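Local coordinates for sorbitol-6-phosphate dehydrogenase (Erwinia amylovora CFBP1430, PDB 5O3Z), which probably catalyses the NAD-dependent interconversion of sorbitol 6-phosphate and fructose 6-phosphate as a short-chain dehydrogenase/reductase, at residues N44-A47 / D48-S52; E73-A76 / R77-E81; L111-Q114 / V115-G119; S145-K149 / V150-H154; R227-D230 / Y231-L235. One frame throughout, in Å; residues are numbered along the deposited sequence.

Contact 1 of 5, residues N44-A47 / D48-S52; sequences NRLA and DTINS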
loop_
_atom_site.group_PDB
_atom_site.type_symbol
_atom_site.label_atom_id
_atom_site.label_comp_id
_atom_site.label_asym_id
_atom_site.label_seq_id
_atom_site.Cartn_x
_atom_site.Cartn_y
_atom_site.Cartn_z
ATOM N N ASN A 44 -31.842 5.206 -23.951
ATOM C CA ASN A 44 -32.431 4.782 -25.260
ATOM C C ASN A 44 -31.855 5.429 -26.488
ATOM O O ASN A 44 -31.660 4.729 -27.493
ATOM C CB ASN A 44 -33.937 4.981 -25.248
ATOM C CG ASN A 44 -34.627 3.989 -24.340
ATOM O OD1 ASN A 44 -34.440 2.783 -24.454
ATOM N ND2 ASN A 44 -35.434 4.489 -23.431
ATOM N N ARG A 45 -31.636 6.741 -26.438
ATOM C CA ARG A 45 -31.056 7.487 -27.554
ATOM C C ARG A 45 -29.577 7.164 -27.879
ATOM O O ARG A 45 -29.146 7.195 -29.056
ATOM C CB ARG A 45 -31.118 8.965 -27.219
ATOM C CG ARG A 45 -30.675 9.898 -28.323
ATOM C CD ARG A 45 -30.245 11.234 -27.745
ATOM N NE ARG A 45 -30.853 11.396 -26.417
ATOM C CZ ARG A 45 -31.996 12.016 -26.148
ATOM N NH1 ARG A 45 -32.691 12.594 -27.111
ATOM N NH2 ARG A 45 -32.450 12.044 -24.897
ATOM N N LEU A 46 -28.779 6.909 -26.834
ATOM C CA LEU A 46 -27.422 6.492 -27.044
ATOM C C LEU A 46 -27.463 5.126 -27.655
ATOM O O LEU A 46 -26.738 4.894 -28.580
ATOM C CB LEU A 46 -26.600 6.467 -25.712
ATOM C CG LEU A 46 -25.145 6.039 -25.893
ATOM C CD1 LEU A 46 -24.389 7.109 -26.650
ATOM C CD2 LEU A 46 -24.462 5.801 -24.566
ATOM N N ALA A 47 -28.317 4.212 -27.186
ATOM C CA ALA A 47 -28.426 2.917 -27.813
ATOM C C ALA A 47 -28.872 2.999 -29.302
ATOM O O ALA A 47 -28.513 2.144 -30.105
ATOM C CB ALA A 47 -29.395 2.030 -27.054
ATOM N N ASP A 48 -29.684 3.996 -29.622
ATOM C CA ASP A 48 -30.162 4.208 -31.020
ATOM C C ASP A 48 -28.950 4.657 -31.853
ATOM O O ASP A 48 -28.675 4.100 -32.885
ATOM C CB ASP A 48 -31.251 5.323 -31.074
ATOM C CG ASP A 48 -32.669 4.827 -30.632
ATOM O OD1 ASP A 48 -32.911 3.604 -30.471
ATOM O OD2 ASP A 48 -33.568 5.694 -30.474
ATOM N N THR A 49 -28.238 5.664 -31.386
ATOM C CA THR A 49 -26.937 6.041 -31.992
ATOM C C THR A 49 -26.023 4.831 -32.260
ATOM O O THR A 49 -25.510 4.633 -33.363
ATOM C CB THR A 49 -26.232 7.024 -31.071
ATOM O OG1 THR A 49 -27.059 8.185 -30.946
ATOM C CG2 THR A 49 -24.823 7.407 -31.591
ATOM N N ILE A 50 -25.827 3.995 -31.254
ATOM C CA ILE A 50 -25.033 2.763 -31.420
ATOM C C ILE A 50 -25.655 1.817 -32.458
ATOM O O ILE A 50 -24.945 1.309 -33.326
ATOM C CB ILE A 50 -24.753 2.074 -30.051
ATOM C CG1 ILE A 50 -23.711 2.920 -29.286
ATOM C CG2 ILE A 50 -24.298 0.600 -30.210
ATOM C CD1 ILE A 50 -23.968 3.011 -27.808
ATOM N N ASN A 51 -26.959 1.585 -32.429
ATOM C CA ASN A 51 -27.568 0.751 -33.508
ATOM C C ASN A 51 -27.572 1.403 -34.917
ATOM O O ASN A 51 -27.448 0.715 -35.918
ATOM C CB ASN A 51 -28.973 0.301 -33.134
ATOM C CG ASN A 51 -28.986 -0.590 -31.903
ATOM O OD1 ASN A 51 -28.001 -1.285 -31.588
ATOM N ND2 ASN A 51 -30.111 -0.610 -31.224
ATOM N N SER A 52 -27.656 2.726 -34.986
ATOM C CA SER A 52 -27.525 3.457 -36.254
ATOM C C SER A 52 -26.147 3.307 -36.915
ATOM O O SER A 52 -26.024 3.592 -38.135
ATOM C CB SER A 52 -27.773 4.950 -36.050
ATOM O OG SER A 52 -29.153 5.142 -35.790
#
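Leu-46 and Ile-50, one helical turn apart, illustrate how an amphipathic helix divides its work between a packed flank and a wet one. The end of Ile-50 doubles back toward the preceding turn: with CG1 placed beside its backbone N (chi1 -73°), CD1 comes 3.8 Å from Leu-46 CG and 3.4 Å from Leu-46 O, so the methyl group rests against both the leucine branch point and the carbonyl. The two side chains cross at a slant, and both press on helix 17-28, Leu-46 on Ala-20 and Cys-23, Ile-50 on Ala-27. This is the inner face of the helix in a beta-alpha-beta unit, strand 32-37, helix 40-54 and strand 59-63, of the Rossmann-type fold. Ala-47 and Ile-50 also meet Ala-59, whose backbone N-H is received by OD1 of Asn-51 at the border, tying the helix to the start of the next strand. On the looser flank, polar groups fasten themselves to the helix backbone. Arg-45 O takes two donors from opposite faces of its carbonyl plane, Thr-49 N at 2.9 Å and Thr-49 OG1 at 3.0 Å. A turn later Ser-52 OG repeats the trick less neatly, approaching Asp-48 O from above its plane at 3.1 Å. Asp-48 itself and the long chain of Arg-45 belong to this exposed side, where Arg-45 NH2 makes a weak hydrogen bond to Asn-42 OD1.

Contact 2 of 5, residues E73-A76 / R77-E81; sequences EALA and RAVDE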
loop_
_atom_site.group_PDB
_atom_site.type_symbol
_atom_site.label_atom_id
_atom_site.label_comp_id
_atom_site.label_asym_id
_atom_site.label_seq_id
_atom_site.Cartn_x
_atom_site.Cartn_y
_atom_site.Cartn_z
ATOM N N GLU A 73 -32.815 -5.372 -9.553
ATOM C CA GLU A 73 -33.171 -6.739 -9.834
ATOM C C GLU A 73 -33.981 -6.805 -11.126
ATOM O O GLU A 73 -33.819 -7.733 -11.872
ATOM C CB GLU A 73 -33.945 -7.349 -8.684
ATOM C CG GLU A 73 -33.086 -7.639 -7.471
ATOM C CD GLU A 73 -33.936 -7.828 -6.229
ATOM O OE1 GLU A 73 -35.157 -7.495 -6.282
ATOM O OE2 GLU A 73 -33.383 -8.332 -5.234
ATOM N N ALA A 74 -34.757 -5.765 -11.432
ATOM C CA ALA A 74 -35.543 -5.769 -12.679
ATOM C C ALA A 74 -34.637 -5.532 -13.883
ATOM O O ALA A 74 -34.869 -6.098 -14.977
ATOM C CB ALA A 74 -36.686 -4.741 -12.649
ATOM N N LEU A 75 -33.612 -4.695 -13.704
ATOM C CA LEU A 75 -32.646 -4.434 -14.780
ATOM C C LEU A 75 -31.985 -5.692 -15.196
ATOM O O LEU A 75 -31.897 -5.993 -16.390
ATOM C CB LEU A 75 -31.603 -3.390 -14.368
ATOM C CG LEU A 75 -30.461 -3.077 -15.359
ATOM C CD1 LEU A 75 -30.957 -2.177 -16.460
ATOM C CD2 LEU A 75 -29.267 -2.490 -14.626
ATOM N N ALA A 76 -31.584 -6.519 -14.223
ATOM C CA ALA A 76 -30.980 -7.795 -14.536
ATOM C C ALA A 76 -31.922 -8.696 -15.278
ATOM O O ALA A 76 -31.538 -9.360 -16.256
ATOM C CB ALA A 76 -30.482 -8.481 -13.302
ATOM N N ARG A 77 -33.169 -8.766 -14.832
ATOM C CA ARG A 77 -34.194 -9.553 -15.623
ATOM C C ARG A 77 -34.324 -9.018 -17.068
ATOM O O ARG A 77 -34.255 -9.781 -18.002
ATOM C CB ARG A 77 -35.567 -9.592 -14.912
ATOM C CG ARG A 77 -35.590 -10.620 -13.795
ATOM C CD ARG A 77 -36.960 -10.882 -13.168
ATOM N NE ARG A 77 -37.609 -9.624 -12.804
ATOM C CZ ARG A 77 -37.492 -8.986 -11.633
ATOM N NH1 ARG A 77 -36.740 -9.471 -10.623
ATOM N NH2 ARG A 77 -38.142 -7.841 -11.460
ATOM N N ALA A 78 -34.401 -7.702 -17.214
ATOM C CA ALA A 78 -34.539 -7.063 -18.504
ATOM C C ALA A 78 -33.359 -7.325 -19.446
ATOM O O ALA A 78 -33.520 -7.647 -20.636
ATOM C CB ALA A 78 -34.726 -5.568 -18.310
ATOM N N VAL A 79 -32.144 -7.213 -18.928
ATOM C CA VAL A 79 -30.982 -7.526 -19.736
ATOM C C VAL A 79 -30.961 -8.989 -20.125
ATOM O O VAL A 79 -30.630 -9.272 -21.258
ATOM C CB VAL A 79 -29.634 -7.139 -19.010
ATOM C CG1 VAL A 79 -28.440 -7.586 -19.826
ATOM C CG2 VAL A 79 -29.536 -5.638 -18.796
ATOM N N ASP A 80 -31.321 -9.915 -19.228
ATOM C CA ASP A 80 -31.297 -11.341 -19.530
ATOM C C ASP A 80 -32.346 -11.639 -20.582
ATOM O O ASP A 80 -32.045 -12.280 -21.575
ATOM C CB ASP A 80 -31.594 -12.163 -18.290
ATOM C CG ASP A 80 -31.470 -13.661 -18.515
ATOM O OD1 ASP A 80 -30.647 -14.157 -19.340
ATOM O OD2 ASP A 80 -32.125 -14.388 -17.781
ATOM N N GLU A 81 -33.569 -11.163 -20.379
ATOM C CA GLU A 81 -34.640 -11.307 -21.400
ATOM C C GLU A 81 -34.133 -10.858 -22.765
ATOM O O GLU A 81 -34.297 -11.580 -23.750
ATOM C CB GLU A 81 -35.867 -10.417 -21.091
ATOM C CG GLU A 81 -36.664 -10.707 -19.807
ATOM C CD GLU A 81 -37.451 -9.470 -19.298
ATOM O OE1 GLU A 81 -37.742 -8.515 -20.078
ATOM O OE2 GLU A 81 -37.790 -9.433 -18.093
#
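Arg-77 lies back along its own helix, its guanidinium laid over the preceding turn. A bend at chi3 (-50°) returns the group, so that NH2 sits 3.5 Å from Ala-74 CA and 3.6 Å from Ala-74 CB. Glu-73 O and Ala-74 CA lie over the same face of the guanidinium, both toward its rim. That carbonyl is engaged by the backbone instead: Arg-77 N donates to Glu-73 O at 3.2 Å. The next three N-H groups follow suit, Ala-78 N to Ala-74 O at 2.8 Å, Val-79 N to Leu-75 O at 2.8 Å and Asp-80 N to Ala-76 O at 3.0 Å. Asp-80 forms a salt bridge, OD2 to Arg-133 NH1 of helix 106-133. Glu-73 stays 5.0 Å away from its helical neighbour, measured from OE1 to Arg-77 NH1, and has a long, weak ion pair with Arg-125, with the like charge of Glu-69 close by. Leu-75 and Val-79 need no polar partner; Leu-75 packs on Ile-12, Ala-36 and Phe-62, Val-79 on Val-10, Ala-34 and Phe-62, in three strands of the sheet. A helix spanning these strands is typical of the Rossmann-fold crossover, here from strand 59-63 to strand 88-91.

Contact 3 of 5, residues L111-Q114 / V115-G119; sequences LSLQ and VNLVG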
loop_
_atom_site.group_PDB
_atom_site.type_symbol
_atom_site.label_atom_id
_atom_site.label_comp_id
_atom_site.label_asym_id
_atom_site.label_seq_id
_atom_site.Cartn_x
_atom_site.Cartn_y
_atom_site.Cartn_z
ATOM N N LEU A 111 -25.812 9.812 0.791
ATOM C CA LEU A 111 -26.000 9.700 -0.652
ATOM C C LEU A 111 -24.720 9.168 -1.306
ATOM O O LEU A 111 -24.726 8.196 -2.027
ATOM C CB LEU A 111 -26.384 11.070 -1.214
ATOM C CG LEU A 111 -26.926 11.130 -2.660
ATOM C CD1 LEU A 111 -28.153 10.243 -2.904
ATOM C CD2 LEU A 111 -27.236 12.596 -2.964
ATOM N N SER A 112 -23.590 9.769 -0.965
ATOM C CA SER A 112 -22.304 9.203 -1.451
ATOM C C SER A 112 -22.214 7.707 -1.267
ATOM O O SER A 112 -21.870 6.993 -2.227
ATOM C CB SER A 112 -21.085 9.906 -0.837
ATOM O OG SER A 112 -19.892 9.322 -1.420
ATOM N N LEU A 113 -22.609 7.186 -0.098
ATOM C CA LEU A 113 -22.553 5.739 0.145
ATOM C C LEU A 113 -23.525 4.952 -0.743
ATOM O O LEU A 113 -23.205 3.871 -1.254
ATOM C CB LEU A 113 -22.798 5.394 1.619
ATOM C CG LEU A 113 -21.807 6.024 2.620
ATOM C CD1 LEU A 113 -22.131 5.566 4.037
ATOM C CD2 LEU A 113 -20.370 5.716 2.285
ATOM N N GLN A 114 -24.705 5.513 -0.961
ATOM C CA GLN A 114 -25.730 4.812 -1.760
ATOM C C GLN A 114 -25.260 4.677 -3.233
ATOM O O GLN A 114 -25.218 3.602 -3.776
ATOM C CB GLN A 114 -27.094 5.571 -1.649
ATOM C CG GLN A 114 -27.858 5.368 -0.327
ATOM C CD GLN A 114 -28.088 3.890 0.034
ATOM O OE1 GLN A 114 -28.413 3.075 -0.814
ATOM N NE2 GLN A 114 -27.906 3.542 1.302
ATOM N N VAL A 115 -24.884 5.789 -3.822
ATOM C CA VAL A 115 -24.543 5.894 -5.236
ATOM C C VAL A 115 -23.187 5.193 -5.481
ATOM O O VAL A 115 -23.083 4.361 -6.378
ATOM C CB VAL A 115 -24.543 7.359 -5.700
ATOM C CG1 VAL A 115 -24.091 7.482 -7.155
ATOM C CG2 VAL A 115 -25.950 7.951 -5.586
ATOM N N ASN A 116 -22.197 5.458 -4.622
ATOM C CA ASN A 116 -20.862 4.955 -4.897
ATOM C C ASN A 116 -20.605 3.566 -4.466
ATOM O O ASN A 116 -19.728 2.909 -5.027
ATOM C CB ASN A 116 -19.854 5.846 -4.296
ATOM C CG ASN A 116 -19.711 7.079 -5.070
ATOM O OD1 ASN A 116 -19.332 6.993 -6.257
ATOM N ND2 ASN A 116 -20.029 8.241 -4.470
ATOM N N LEU A 117 -21.371 3.092 -3.478
ATOM C CA LEU A 117 -21.078 1.854 -2.850
ATOM C C LEU A 117 -22.205 0.879 -2.875
ATOM O O LEU A 117 -22.009 -0.216 -3.326
ATOM C CB LEU A 117 -20.569 2.097 -1.408
ATOM C CG LEU A 117 -19.920 1.003 -0.579
ATOM C CD1 LEU A 117 -18.842 0.303 -1.404
ATOM C CD2 LEU A 117 -19.330 1.690 0.663
ATOM N N VAL A 118 -23.398 1.223 -2.364
ATOM C CA VAL A 118 -24.467 0.247 -2.327
ATOM C C VAL A 118 -24.923 -0.137 -3.778
ATOM O O VAL A 118 -25.234 -1.295 -4.068
ATOM C CB VAL A 118 -25.655 0.783 -1.501
ATOM C CG1 VAL A 118 -26.910 -0.029 -1.736
ATOM C CG2 VAL A 118 -25.287 0.844 -0.030
ATOM N N GLY A 119 -24.925 0.829 -4.670
ATOM C CA GLY A 119 -25.223 0.553 -6.074
ATOM C C GLY A 119 -24.262 -0.441 -6.651
ATOM O O GLY A 119 -24.653 -1.322 -7.411
#
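The carboxamide of Asn-116 turns back along the helix toward Ser-112 and grips it with a single nitrogen. CG stands beside the backbone N of Asn-116 (chi1 -75°), which carries ND2 to 3.2 Å from both Ser-112 O and Ser-112 OG. Neither acceptor lies in the amide plane; each is a little over 20° out of it, and neither bond is straight. Ser-112 O is also met by Asn-116 N at 2.9 Å, on the other face of the carbonyl plane from ND2. The far atom of the amide, Asn-116 OD1, has a weak bond to Lys-162 NZ. In short-chain dehydrogenases an asparagine of this kind, at a distorted point of the helix, belongs to the Asn-Ser-Tyr-Lys catalytic tetrad, and Asn-116 probably fills that role. The distortion lies in the backbone bonding: Leu-113 O accepts from Leu-117 N from above its plane, and from Val-118 N, five residues on, at 2.9 Å. Gly-119 N likewise reaches Gln-114 O at 2.9 Å, the widened spacing of a pi-type turn. Gln-114 and Val-118 lie alongside each other, pointing the same way, with Gln-114 OE1 3.6 Å from Val-118 CG1, while NE2 bonds weakly to Asp-110 of the second subunit. Leu-111 and Val-115 run abreast too, though more loosely, Leu-111 CD1 being 4.2 Å from Val-115 CG2. Leu-113 packs on Leu-117, and Leu-117 on Leu-113, of that second subunit.

Contact 4 of 5, residues S145-K149 / V150-H154; sequences SKSGK and VGSKH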
loop_
_atom_site.group_PDB
_atom_site.type_symbol
_atom_site.label_atom_id
_atom_site.label_comp_id
_atom_site.label_asym_id
_atom_site.label_seq_id
_atom_site.Cartn_x
_atom_site.Cartn_y
_atom_site.Cartn_z
ATOM N N SER A 145 -11.486 6.235 -8.367
ATOM C CA SER A 145 -10.926 7.545 -8.302
ATOM C C SER A 145 -9.603 7.408 -7.560
ATOM O O SER A 145 -9.450 6.513 -6.721
ATOM C CB SER A 145 -11.832 8.466 -7.520
ATOM O OG SER A 145 -11.266 9.775 -7.301
ATOM N N LYS A 146 -8.696 8.330 -7.795
ATOM C CA LYS A 146 -7.535 8.421 -6.905
ATOM C C LYS A 146 -7.949 8.734 -5.446
ATOM O O LYS A 146 -7.262 8.355 -4.496
ATOM C CB LYS A 146 -6.544 9.421 -7.456
ATOM C CG LYS A 146 -7.017 10.831 -7.476
ATOM C CD LYS A 146 -5.867 11.708 -7.913
ATOM C CE LYS A 146 -6.303 13.071 -8.380
ATOM N NZ LYS A 146 -6.430 13.969 -7.200
ATOM N N SER A 147 -9.118 9.326 -5.262
ATOM C CA SER A 147 -9.690 9.528 -3.966
ATOM C C SER A 147 -10.058 8.233 -3.265
ATOM O O SER A 147 -10.334 8.301 -2.092
ATOM C CB SER A 147 -10.878 10.509 -4.036
ATOM O OG SER A 147 -10.476 11.759 -4.553
ATOM N N GLY A 148 -10.042 7.086 -3.934
ATOM C CA GLY A 148 -10.087 5.777 -3.303
ATOM C C GLY A 148 -8.743 5.171 -2.938
ATOM O O GLY A 148 -8.678 4.063 -2.463
ATOM N N LYS A 149 -7.668 5.882 -3.242
ATOM C CA LYS A 149 -6.290 5.502 -2.859
ATOM C C LYS A 149 -5.703 6.372 -1.755
ATOM O O LYS A 149 -4.993 5.883 -0.909
ATOM C CB LYS A 149 -5.356 5.646 -4.094
ATOM C CG LYS A 149 -5.678 4.685 -5.215
ATOM C CD LYS A 149 -5.433 3.234 -4.875
ATOM C CE LYS A 149 -3.984 2.942 -4.541
ATOM N NZ LYS A 149 -3.843 1.469 -4.529
ATOM N N VAL A 150 -5.956 7.665 -1.864
ATOM C CA VAL A 150 -5.596 8.724 -0.938
ATOM C C VAL A 150 -6.823 9.561 -0.567
ATOM O O VAL A 150 -7.564 10.054 -1.420
ATOM C CB VAL A 150 -4.508 9.646 -1.516
ATOM C CG1 VAL A 150 -3.353 8.826 -1.852
ATOM C CG2 VAL A 150 -4.874 10.297 -2.793
ATOM N N GLY A 151 -7.015 9.740 0.739
ATOM C CA GLY A 151 -8.123 10.467 1.282
ATOM C C GLY A 151 -8.054 11.919 0.804
ATOM O O GLY A 151 -6.992 12.398 0.422
ATOM N N SER A 152 -9.208 12.549 0.699
ATOM C CA SER A 152 -9.350 13.869 0.054
ATOM C C SER A 152 -9.822 14.836 1.094
ATOM O O SER A 152 -10.733 14.546 1.872
ATOM C CB SER A 152 -10.314 13.787 -1.141
ATOM O OG SER A 152 -10.473 15.089 -1.707
ATOM N N LYS A 153 -9.098 15.931 1.204
ATOM C CA LYS A 153 -9.414 17.012 2.094
ATOM C C LYS A 153 -10.762 17.564 1.657
ATOM O O LYS A 153 -10.981 17.676 0.469
ATOM C CB LYS A 153 -8.332 18.082 1.980
ATOM C CG LYS A 153 -8.455 19.212 2.980
ATOM C CD LYS A 153 -7.222 20.085 2.991
ATOM C CE LYS A 153 -7.267 20.963 4.205
ATOM N NZ LYS A 153 -6.211 22.021 4.191
ATOM N N HIS A 154 -11.681 17.787 2.589
ATOM C CA HIS A 154 -13.064 18.290 2.307
ATOM C C HIS A 154 -13.962 17.346 1.499
ATOM O O HIS A 154 -15.003 17.724 1.034
ATOM C CB HIS A 154 -13.025 19.704 1.686
ATOM C CG HIS A 154 -12.299 20.706 2.541
ATOM N ND1 HIS A 154 -12.010 21.996 2.127
ATOM C CD2 HIS A 154 -11.816 20.608 3.806
ATOM C CE1 HIS A 154 -11.378 22.645 3.091
ATOM N NE2 HIS A 154 -11.264 21.832 4.130
#
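Val-150 and Lys-146 are joined by the backbone bond that closes this turn: Val-150 N donates to Lys-146 O at 3.0 Å in a nearly straight line (171°). The same carbonyl accepts from Lys-149 N at 2.8 Å, so one oxygen gathers two successive N-H groups as the short 3-10 segment 146-148 runs out. Ahead of it, Ser-145 OG accepts from Ser-147 N at 3.0 Å, an ST turn that engages the hydroxyl as the chain leaves the strand region, while Ser-147 O is hydrogen-bonded to the hydroxyl of Ser-159. A weaker polar contact adds to this: the CA-H of Ser-147 points at Val-150 O, 3.4 Å from Ser-147 CA. In the short-chain dehydrogenase fold this part of the chain carries the serine of the active site, and Ser-145, touching Tyr-158, probably occupies that place; the turn leads on from this probable active-site serine toward helix 156-176. Van der Waals contacts across the turn are slight. Val-150 puts CG2 in the crowded position between its backbone N and carbonyl carbon, which sets that methyl 3.5 Å from Lys-146 O. Farther along, Ser-152 CB comes 4.0 Å from Ser-147 OG. Phe-263 receives both packing and charge: Val-150 lies against it, and Lys-149, its chain bent at chi2 and chi3, takes NZ to a salt bridge with its C-terminal carboxylate. Across the subunit interface, Gly-151 N bonds to Gln-170, Ser-152 O to Ser-171 and His-154 N to Asp-175, all of the second subunit.

Contact 5 of 5, residues R227-D230 / Y231-L235; sequences RGCD and YQDVL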
loop_
_atom_site.group_PDB
_atom_site.type_symbol
_atom_site.label_atom_id
_atom_site.label_comp_id
_atom_site.label_asym_id
_atom_site.label_seq_id
_atom_site.Cartn_x
_atom_site.Cartn_y
_atom_site.Cartn_z
ATOM N N ARG A 227 -0.465 15.896 -17.746
ATOM C CA ARG A 227 -1.652 15.692 -18.603
ATOM C C ARG A 227 -2.780 15.323 -17.658
ATOM O O ARG A 227 -2.508 14.655 -16.674
ATOM C CB ARG A 227 -1.309 14.531 -19.567
ATOM C CG ARG A 227 -2.357 14.130 -20.546
ATOM C CD ARG A 227 -1.818 13.469 -21.814
ATOM N NE ARG A 227 -1.535 12.041 -21.740
ATOM C CZ ARG A 227 -0.313 11.476 -21.682
ATOM N NH1 ARG A 227 0.781 12.229 -21.669
ATOM N NH2 ARG A 227 -0.184 10.138 -21.639
ATOM N N GLY A 228 -4.012 15.761 -17.937
ATOM C CA GLY A 228 -5.190 15.247 -17.243
ATOM C C GLY A 228 -5.621 13.895 -17.746
ATOM O O GLY A 228 -5.108 13.388 -18.756
ATOM N N CYS A 229 -6.545 13.243 -17.060
ATOM C CA CYS A 229 -6.956 11.921 -17.505
ATOM C C CYS A 229 -7.964 12.090 -18.626
ATOM O O CYS A 229 -8.873 12.881 -18.538
ATOM C CB CYS A 229 -7.545 11.074 -16.367
ATOM S SG CYS A 229 -8.026 9.386 -16.764
ATOM N N ASP A 230 -7.873 11.310 -19.659
ATOM C CA ASP A 230 -8.956 11.413 -20.624
ATOM C C ASP A 230 -9.739 10.127 -20.800
ATOM O O ASP A 230 -9.381 9.054 -20.309
ATOM C CB ASP A 230 -8.466 12.102 -21.930
ATOM C CG ASP A 230 -7.596 11.199 -22.798
ATOM O OD1 ASP A 230 -7.559 9.984 -22.528
ATOM O OD2 ASP A 230 -6.980 11.697 -23.791
ATOM N N TYR A 231 -10.866 10.230 -21.493
ATOM C CA TYR A 231 -11.810 9.115 -21.520
ATOM C C TYR A 231 -11.233 7.934 -22.225
ATOM O O TYR A 231 -11.582 6.753 -21.953
ATOM C CB TYR A 231 -13.155 9.523 -22.204
ATOM C CG TYR A 231 -14.060 10.563 -21.529
ATOM C CD1 TYR A 231 -14.126 10.720 -20.132
ATOM C CD2 TYR A 231 -14.911 11.337 -22.293
ATOM C CE1 TYR A 231 -15.004 11.632 -19.555
ATOM C CE2 TYR A 231 -15.782 12.259 -21.719
ATOM C CZ TYR A 231 -15.819 12.406 -20.350
ATOM O OH TYR A 231 -16.681 13.314 -19.789
ATOM N N GLN A 232 -10.372 8.208 -23.205
ATOM C CA GLN A 232 -9.765 7.114 -23.952
ATOM C C GLN A 232 -8.789 6.282 -23.088
ATOM O O GLN A 232 -8.704 5.069 -23.219
ATOM C CB GLN A 232 -9.077 7.645 -25.240
ATOM C CG GLN A 232 -8.530 6.544 -26.130
ATOM C CD GLN A 232 -9.618 5.781 -26.825
ATOM O OE1 GLN A 232 -10.524 6.400 -27.386
ATOM N NE2 GLN A 232 -9.567 4.506 -26.793
ATOM N N ASP A 233 -8.074 6.934 -22.186
ATOM C CA ASP A 233 -7.199 6.159 -21.236
ATOM C C ASP A 233 -8.038 5.202 -20.433
ATOM O O ASP A 233 -7.724 4.090 -20.267
ATOM C CB ASP A 233 -6.484 7.093 -20.275
ATOM C CG ASP A 233 -5.704 8.147 -20.954
ATOM O OD1 ASP A 233 -4.926 7.823 -21.890
ATOM O OD2 ASP A 233 -5.858 9.284 -20.540
ATOM N N VAL A 234 -9.195 5.662 -19.993
ATOM C CA VAL A 234 -10.083 4.808 -19.244
ATOM C C VAL A 234 -10.502 3.586 -20.019
ATOM O O VAL A 234 -10.390 2.440 -19.562
ATOM C CB VAL A 234 -11.317 5.598 -18.739
ATOM C CG1 VAL A 234 -12.231 4.700 -17.919
ATOM C CG2 VAL A 234 -10.898 6.779 -17.874
ATOM N N LEU A 235 -11.037 3.850 -21.223
ATOM C CA LEU A 235 -11.431 2.821 -22.158
ATOM C C LEU A 235 -10.348 1.801 -22.414
ATOM O O LEU A 235 -10.587 0.608 -22.317
ATOM C CB LEU A 235 -11.933 3.514 -23.454
ATOM C CG LEU A 235 -12.499 2.622 -24.564
ATOM C CD1 LEU A 235 -13.680 1.792 -24.078
ATOM C CD2 LEU A 235 -12.925 3.500 -25.737
#
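Two carboxylates meet at unusually short range: Asp-230 OD1 and Asp-233 OD2 are only 2.7 Å apart, their planes turned 18° against each other although the side chains cross at about a right angle. What brings them together is a capping box at the start of helix 231-242. Asp-230, the N-cap residue, accepts from Asp-233 N through OD1 at 3.1 Å, the donor arriving nearly in line with the C-O bond. In return Asp-230 N gives its hydrogen to Asp-233 OD2 at 3.0 Å, meeting that oxygen on its anti side. Asp-230 reaches the helix end by setting CG between its own N and carbonyl carbon (chi1 75°). The backbone bonds to Asp-230 O, from Asp-233 N and from Val-234 N, are weak. Cys-229 SG touches Val-234 CG2 at 4.0 Å, and Cys-229 and Asp-233 both pack on Tyr-248 of the third subunit. Two negative oxygens would repel at such a distance, so the proximity could raise the pKa of one acid, and one of the two may be protonated; the helix N-terminus and Arg-227, its NE 5.3 Å from Asp-233 OD2 without contact, would help to offset the remaining charge.

How the contacts relate
The five contacts follow one another along the chain and none touches another. Contacts 1 and 2, 19 Å apart between centres, belong to the outer helices that in this fold flank the parallel sheet on its two faces. Contacts 3 and 4 come closest to the probable active site, one supplying Asn-116 and the other Ser-145; their nearest atoms are about 8 Å apart, and Tyr-158 and Lys-162 of helix 156-176 would complete the family tetrad. Both also border the second subunit. Contact 5 is equally near contact 4, at about 8 Å between nearest atoms, but looks to the third subunit. Contact 1 and contact 4, 35 Å apart between centres, stand on opposite sides of the chain's centre.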